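Local coordinates for DsbA family protein (Salmonella typhimurium, PDB 7JVE) that acts as a trimeric thioredoxin-like enzyme with both thiol oxidase and disulfide isomerase activities, at residues V103-I108 against W153-Y158. Sequence-based numbering, arbitrary orientation.
Sequences VVENLI and WHNALY
Glu105 and Asn155 bring two flat groups together, carboxylate OE1 against amide ND2, with the planes turned 70° apart. In this DsbA-type thioredoxin fold the pair joins helix 95-110, which begins within the CxxC motif of the Cys94-Cys97 disulfide, to helix 147-159, part of the helical region inserted between the strands 115-120 and 218-223. Asn155 ND2 donates to Glu105 OE1 over 3.0 Å, but the N-H...O angle of 131° marks a bent, weak bond. The approach of the side chains is roughly perpendicular. Glu105 leaves its helix with CG anti to the backbone N (chi1 -174°), and the bend at chi2 then brings the carboxylate to the amide. With CA atoms of the two residues 8.7 Å apart and just 64 Å² buried in total, the segments touch through this one weak hydrogen bond, near the surface. Elsewhere on helix 147-159, the buried His154 packs edge-to-face with Phe90 and Phe118, while Tyr158 touches Cys97 of the redox motif, so both residues also link this helix to the thioredoxin core. The other amide atom, Asn155 OD1, lies in the plane of the His154 ring, at its edge.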
loop_
_atom_site.group_PDB
_atom_site.type_symbol
_atom_site.label_atom_id
_atom_site.label_comp_id
_atom_site.label_asym_id
_atom_site.label_seq_id
_atom_site.Cartn_x
_atom_site.Cartn_y
_atom_site.Cartn_z
ATOM N N VAL A 103 -24.247 1.615 6.432
ATOM C CA VAL A 103 -24.190 3.067 6.535
ATOM C C VAL A 103 -25.230 3.695 5.623
ATOM O O VAL A 103 -25.945 4.628 6.010
ATOM C CB VAL A 103 -22.776 3.582 6.202
ATOM C CG1 VAL A 103 -22.827 5.086 5.832
ATOM C CG2 VAL A 103 -21.842 3.340 7.375
ATOM N N VAL A 104 -25.318 3.201 4.390
ATOM C CA VAL A 104 -26.306 3.731 3.462
ATOM C C VAL A 104 -27.713 3.546 4.019
ATOM O O VAL A 104 -28.544 4.466 3.966
ATOM C CB VAL A 104 -26.135 3.078 2.081
ATOM C CG1 VAL A 104 -27.274 3.497 1.152
ATOM C CG2 VAL A 104 -24.770 3.469 1.483
ATOM N N GLU A 105 -28.002 2.360 4.572
ATOM C CA GLU A 105 -29.316 2.128 5.171
ATOM C C GLU A 105 -29.592 3.137 6.282
ATOM O O GLU A 105 -30.705 3.667 6.382
ATOM C CB GLU A 105 -29.414 0.693 5.708
ATOM C CG GLU A 105 -30.800 0.278 6.244
ATOM C CD GLU A 105 -31.956 0.521 5.234
ATOM O OE1 GLU A 105 -32.181 -0.363 4.371
ATOM O OE2 GLU A 105 -32.665 1.566 5.315
ATOM N N ASN A 106 -28.588 3.425 7.121
ATOM C CA ASN A 106 -28.769 4.443 8.154
ATOM C C ASN A 106 -29.050 5.814 7.540
ATOM O O ASN A 106 -29.937 6.536 8.005
ATOM C CB ASN A 106 -27.543 4.508 9.068
ATOM C CG ASN A 106 -27.495 3.385 10.076
ATOM O OD1 ASN A 106 -28.354 2.503 10.101
ATOM N ND2 ASN A 106 -26.471 3.407 10.920
ATOM N N LEU A 107 -28.291 6.201 6.506
ATOM C CA LEU A 107 -28.555 7.482 5.851
ATOM C C LEU A 107 -29.982 7.548 5.341
ATOM O O LEU A 107 -30.647 8.586 5.464
ATOM C CB LEU A 107 -27.586 7.731 4.691
ATOM C CG LEU A 107 -26.254 8.338 5.091
ATOM C CD1 LEU A 107 -25.298 8.334 3.901
ATOM C CD2 LEU A 107 -26.472 9.736 5.623
ATOM N N ILE A 108 -30.463 6.452 4.752
ATOM C CA ILE A 108 -31.780 6.467 4.135
ATOM C C ILE A 108 -32.856 6.666 5.193
ATOM O O ILE A 108 -33.775 7.476 5.015
ATOM C CB ILE A 108 -31.990 5.182 3.309
ATOM C CG1 ILE A 108 -31.125 5.251 2.041
ATOM C CG2 ILE A 108 -33.447 5.003 2.978
ATOM C CD1 ILE A 108 -31.159 4.000 1.187
ATOM N N TRP A 153 -34.416 -6.196 -1.554
ATOM C CA TRP A 153 -33.699 -7.093 -2.451
ATOM C C TRP A 153 -32.219 -6.726 -2.506
ATOM O O TRP A 153 -31.337 -7.588 -2.413
ATOM C CB TRP A 153 -34.336 -7.039 -3.841
ATOM C CG TRP A 153 -33.388 -7.358 -4.925
ATOM C CD1 TRP A 153 -32.740 -6.468 -5.738
ATOM C CD2 TRP A 153 -32.942 -8.664 -5.316
ATOM N NE1 TRP A 153 -31.930 -7.145 -6.625
ATOM C CE2 TRP A 153 -32.033 -8.490 -6.391
ATOM C CE3 TRP A 153 -33.233 -9.965 -4.875
ATOM C CZ2 TRP A 153 -31.406 -9.572 -7.035
ATOM C CZ3 TRP A 153 -32.608 -11.042 -5.515
ATOM C CH2 TRP A 153 -31.704 -10.834 -6.585
ATOM N N HIS A 154 -31.939 -5.438 -2.665
ATOM C CA HIS A 154 -30.573 -4.945 -2.745
ATOM C C HIS A 154 -29.772 -5.342 -1.509
ATOM O O HIS A 154 -28.682 -5.917 -1.616
ATOM C CB HIS A 154 -30.650 -3.427 -2.943
ATOM C CG HIS A 154 -29.379 -2.682 -2.685
ATOM N ND1 HIS A 154 -28.552 -2.259 -3.700
ATOM C CD2 HIS A 154 -28.831 -2.221 -1.536
ATOM C CE1 HIS A 154 -27.533 -1.597 -3.189
ATOM N NE2 HIS A 154 -27.678 -1.557 -1.876
ATOM N N ASN A 155 -30.304 -5.062 -0.319
ATOM C CA ASN A 155 -29.604 -5.448 0.901
ATOM C C ASN A 155 -29.469 -6.960 1.013
ATOM O O ASN A 155 -28.449 -7.467 1.503
ATOM C CB ASN A 155 -30.329 -4.896 2.117
ATOM C CG ASN A 155 -30.255 -3.390 2.195
ATOM O OD1 ASN A 155 -29.258 -2.804 1.800
ATOM N ND2 ASN A 155 -31.312 -2.757 2.699
ATOM N N ALA A 156 -30.492 -7.704 0.580
ATOM C CA ALA A 156 -30.424 -9.151 0.708
ATOM C C ALA A 156 -29.324 -9.727 -0.174
ATOM O O ALA A 156 -28.661 -10.694 0.212
ATOM C CB ALA A 156 -31.777 -9.778 0.360
ATOM N N LEU A 157 -29.105 -9.130 -1.344
ATOM C CA LEU A 157 -28.073 -9.622 -2.239
ATOM C C LEU A 157 -26.686 -9.425 -1.634
ATOM O O LEU A 157 -25.900 -10.375 -1.552
ATOM C CB LEU A 157 -28.217 -8.943 -3.596
ATOM C CG LEU A 157 -27.403 -9.564 -4.732
ATOM C CD1 LEU A 157 -27.594 -11.072 -4.774
ATOM C CD2 LEU A 157 -27.762 -8.916 -6.075
ATOM N N TYR A 158 -26.370 -8.198 -1.205
ATOM C CA TYR A 158 -25.248 -7.961 -0.293
ATOM C C TYR A 158 -25.136 -8.929 0.878
ATOM O O TYR A 158 -24.039 -9.416 1.173
ATOM C CB TYR A 158 -25.314 -6.509 0.200
ATOM C CG TYR A 158 -24.698 -5.466 -0.702
ATOM C CD1 TYR A 158 -23.668 -5.802 -1.573
ATOM C CD2 TYR A 158 -25.224 -4.171 -0.777
ATOM C CE1 TYR A 158 -23.071 -4.842 -2.375
ATOM C CE2 TYR A 158 -24.674 -3.212 -1.627
ATOM C CZ TYR A 158 -23.594 -3.546 -2.417
ATOM O OH TYR A 158 -23.020 -2.589 -3.261
#